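Side-chain contact in adenosine kinase, putative (Trypanosoma brucei, PDB 3OTX), which probably phosphorylates adenosine to AMP at the expense of ATP, a magnesium-dependent step of purine salvage: residues T272-K277 against E281-P286. The protein carries 1 engineered substitution. Numbering follows the deposited sequence.
With AP5 (bis(adenosine)-5'-pentaphosphate), chain C.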
loop_
_atom_site.group_PDB
_atom_site.type_symbol
_atom_site.label_atom_id
_atom_site.label_comp_id
_atom_site.label_asym_id
_atom_site.label_seq_id
_atom_site.Cartn_x
_atom_site.Cartn_y
_atom_site.Cartn_z
ATOM N N THR A 272 11.384 -9.322 10.231
ATOM C CA THR A 272 10.570 -9.512 9.071
ATOM C C THR A 272 10.746 -10.951 8.579
ATOM O O THR A 272 11.867 -11.463 8.501
ATOM C CB THR A 272 10.946 -8.519 7.962
ATOM O OG1 THR A 272 10.500 -7.212 8.346
ATOM C CG2 THR A 272 10.270 -8.881 6.633
ATOM N N VAL A 273 9.624 -11.582 8.276
ATOM C CA VAL A 273 9.612 -12.993 7.823
ATOM C C VAL A 273 9.654 -12.996 6.285
ATOM O O VAL A 273 8.891 -12.294 5.642
ATOM C CB VAL A 273 8.373 -13.739 8.362
ATOM C CG1 VAL A 273 8.239 -15.159 7.760
ATOM C CG2 VAL A 273 8.428 -13.850 9.862
ATOM N N LEU A 274 10.611 -13.711 5.732
ATOM C CA LEU A 274 10.846 -13.742 4.294
ATOM C C LEU A 274 10.824 -15.203 3.857
ATOM O O LEU A 274 11.655 -15.984 4.297
ATOM C CB LEU A 274 12.215 -13.126 3.964
ATOM C CG LEU A 274 12.740 -13.159 2.523
ATOM C CD1 LEU A 274 11.812 -12.424 1.538
ATOM C CD2 LEU A 274 14.163 -12.581 2.393
ATOM N N ALA A 275 9.858 -15.584 3.019
ATOM C CA ALA A 275 9.753 -17.006 2.601
ATOM C C ALA A 275 9.709 -17.145 1.105
ATOM O O ALA A 275 9.069 -16.345 0.415
ATOM C CB ALA A 275 8.537 -17.670 3.204
ATOM N N THR A 276 10.376 -18.194 0.614
ATOM C CA THR A 276 10.321 -18.564 -0.795
ATOM C C THR A 276 10.285 -20.096 -0.850
ATOM O O THR A 276 10.305 -20.761 0.195
ATOM C CB THR A 276 11.555 -18.069 -1.570
ATOM O OG1 THR A 276 12.681 -18.854 -1.176
ATOM C CG2 THR A 276 11.859 -16.566 -1.361
ATOM N N LYS A 277 10.243 -20.668 -2.056
ATOM C CA LYS A 277 10.294 -22.125 -2.182
ATOM C C LYS A 277 11.542 -22.679 -1.503
ATOM O O LYS A 277 11.588 -23.865 -1.162
ATOM C CB LYS A 277 10.258 -22.543 -3.666
ATOM C CG LYS A 277 11.513 -22.172 -4.430
ATOM C CD LYS A 277 11.389 -22.463 -5.910
ATOM C CE LYS A 277 12.703 -22.167 -6.595
ATOM N NZ LYS A 277 12.554 -22.248 -8.069
ATOM N N GLU A 281 13.307 -17.372 6.102
ATOM C CA GLU A 281 14.335 -16.671 6.863
ATOM C C GLU A 281 13.689 -15.511 7.609
ATOM O O GLU A 281 12.554 -15.107 7.328
ATOM C CB GLU A 281 15.378 -16.045 5.946
ATOM C CG GLU A 281 15.934 -16.898 4.842
ATOM C CD GLU A 281 16.513 -16.036 3.737
ATOM O OE1 GLU A 281 17.273 -15.090 4.054
ATOM O OE2 GLU A 281 16.198 -16.295 2.555
ATOM N N THR A 282 14.429 -14.967 8.565
ATOM C CA THR A 282 14.002 -13.746 9.223
ATOM C C THR A 282 15.062 -12.679 8.997
ATOM O O THR A 282 16.265 -12.960 8.981
ATOM C CB THR A 282 13.736 -13.955 10.733
ATOM O OG1 THR A 282 14.858 -14.585 11.336
ATOM C CG2 THR A 282 12.506 -14.843 10.957
ATOM N N VAL A 283 14.588 -11.454 8.792
ATOM C CA VAL A 283 15.453 -10.313 8.592
ATOM C C VAL A 283 15.284 -9.347 9.772
ATOM O O VAL A 283 14.219 -8.731 9.920
ATOM C CB VAL A 283 15.071 -9.577 7.294
ATOM C CG1 VAL A 283 16.031 -8.445 7.004
ATOM C CG2 VAL A 283 15.003 -10.553 6.114
ATOM N N PRO A 284 16.330 -9.183 10.596
ATOM C CA PRO A 284 16.193 -8.345 11.803
ATOM C C PRO A 284 15.909 -6.898 11.483
ATOM O O PRO A 284 16.368 -6.358 10.468
ATOM C CB PRO A 284 17.543 -8.465 12.493
ATOM C CG PRO A 284 18.164 -9.699 11.952
ATOM C CD PRO A 284 17.589 -9.959 10.604
ATOM N N VAL A 285 15.129 -6.283 12.350
ATOM C CA VAL A 285 14.844 -4.859 12.228
ATOM C C VAL A 285 15.860 -4.135 13.125
ATOM O O VAL A 285 15.989 -4.462 14.322
ATOM C CB VAL A 285 13.402 -4.563 12.691
ATOM C CG1 VAL A 285 13.193 -3.061 12.892
ATOM C CG2 VAL A 285 12.410 -5.115 11.705
ATOM N N PRO A 286 16.595 -3.146 12.569
ATOM C CA PRO A 286 17.596 -2.455 13.386
ATOM C C PRO A 286 16.980 -1.778 14.621
ATOM O O PRO A 286 15.889 -1.222 14.544
ATOM C CB PRO A 286 18.193 -1.415 12.419
ATOM C CG PRO A 286 17.890 -1.930 11.074
ATOM C CD PRO A 286 16.550 -2.625 11.196
HETATM P PA AP5 C . 4.881 -2.787 10.719
HETATM O O1A AP5 C . 4.373 -2.256 12.056
HETATM O O2A AP5 C . 4.942 -4.298 10.635
HETATM O O3A AP5 C . 4.001 -2.298 9.463
HETATM P PB AP5 C . 2.397 -2.123 9.412
HETATM O O1B AP5 C . 1.700 -2.878 10.501
HETATM O O2B AP5 C . 1.988 -2.402 8.008
HETATM O O3B AP5 C . 2.323 -0.561 9.714
HETATM P PG AP5 C . 1.159 0.397 10.225
HETATM O O1G AP5 C . 1.824 1.571 10.876
HETATM O O2G AP5 C . 0.214 -0.228 11.228
HETATM O O3G AP5 C . 0.551 0.824 8.863
HETATM P PD AP5 C . -0.694 1.801 8.529
HETATM O O1D AP5 C . -1.365 2.388 9.758
HETATM O O2D AP5 C . -1.535 1.038 7.545
HETATM O O3D AP5 C . 0.077 3.029 7.828
HETATM P PE AP5 C . 0.472 3.133 6.267
HETATM O O1E AP5 C . 0.937 1.792 5.774
HETATM O O2E AP5 C . 1.405 4.326 6.072
HETATM O O5F AP5 C . 6.289 -2.076 10.426
HETATM C C5F AP5 C . 6.938 -2.233 9.165
HETATM C C4F AP5 C . 8.415 -1.973 9.341
HETATM O O4F AP5 C . 8.617 -0.690 9.949
HETATM C C3F AP5 C . 9.120 -2.926 10.302
HETATM O O3F AP5 C . 9.546 -4.073 9.608
HETATM C C2F AP5 C . 10.227 -2.087 10.871
HETATM O O2F AP5 C . 11.306 -2.048 9.971
HETATM C C1F AP5 C . 9.604 -0.688 10.906
HETATM N N9A AP5 C . 8.957 -0.357 12.208
HETATM C C8A AP5 C . 7.586 -0.253 12.460
HETATM N N7A AP5 C . 7.431 0.090 13.768
HETATM C C5A AP5 C . 8.655 0.217 14.333
HETATM C C6A AP5 C . 9.090 0.580 15.589
HETATM N N6A AP5 C . 8.244 0.996 16.535
HETATM N N1A AP5 C . 10.440 0.629 15.835
HETATM C C2A AP5 C . 11.376 0.350 14.852
HETATM N N3A AP5 C . 10.928 0.000 13.596
HETATM C C4A AP5 C . 9.607 -0.042 13.335
HETATM O O5J AP5 C . -0.948 3.439 5.540
HETATM C C5J AP5 C . -1.659 4.624 5.856
HETATM C C4J AP5 C . -2.368 5.006 4.568
HETATM O O4J AP5 C . -3.450 4.101 4.296
HETATM C C3J AP5 C . -3.064 6.369 4.629
HETATM O O3J AP5 C . -2.271 7.294 3.885
HETATM C C2J AP5 C . -4.454 6.128 4.019
HETATM O O2J AP5 C . -4.826 7.095 3.044
HETATM C C1J AP5 C . -4.288 4.767 3.387
HETATM N N9B AP5 C . -5.554 4.043 3.205
HETATM C C8B AP5 C . -6.429 3.718 4.206
HETATM N N7B AP5 C . -7.486 3.098 3.620
HETATM C C5B AP5 C . -7.273 3.031 2.268
HETATM C C6B AP5 C . -8.018 2.497 1.210
HETATM N N6B AP5 C . -9.245 1.970 1.350
HETATM N N1B AP5 C . -7.482 2.653 -0.039
HETATM C C2B AP5 C . -6.241 3.190 -0.292
HETATM N N3B AP5 C . -5.528 3.756 0.745
HETATM C C4B AP5 C . -6.040 3.632 2.007
HETATM O O HOH W 1 14.455 -18.208 0.717
#
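Thr-272 and Val-283 face each other as a hydrogen-bonded antiparallel pair, and Leu-274 with Glu-281 forms the next such pair along this beta hairpin. Each pair is bonded in both directions, four backbone bonds in all; that from Val-283 N to Thr-272 O is short, 2.7 Å, and the return bond from Thr-272 N to Val-283 O measures 2.9 Å. On the face shared by these four residues, the contact between Leu-274 and Val-283 is apolar: with CG anti to its backbone N (chi1 175°), Leu-274 brings CD2 alongside Val-283 CG2 at 4.3 Å. Beyond this pair the same face opens to solvent at Glu-281, whose OE2 accepts a bond from a water also held by Thr-276 OG1, while OE1 is salt-bridged to Arg-318. On the other face the non-hydrogen-bonded pair Val-273 and Thr-282 touches through CG2 atoms, also 4.3 Å apart, but buries much less surface between the strands, and Thr-282 is partly exposed. At the end away from Thr-276 and Glu-281, Thr-272 and Val-285 line the nucleotide pocket: both Val-285 methyls approach the ribose of AP5, CG1 lying 3.6 Å from its O2F, and Thr-272 OG1, hydrogen-bonded to His-325, stands nearby. The hairpin closes one edge of the large sheet of this ribokinase-type (PfkB) fold, beside strand 262-267, with helix 317-332 against the face of Val-283 and Thr-272 and helix 242-251 against Val-273 and Thr-282.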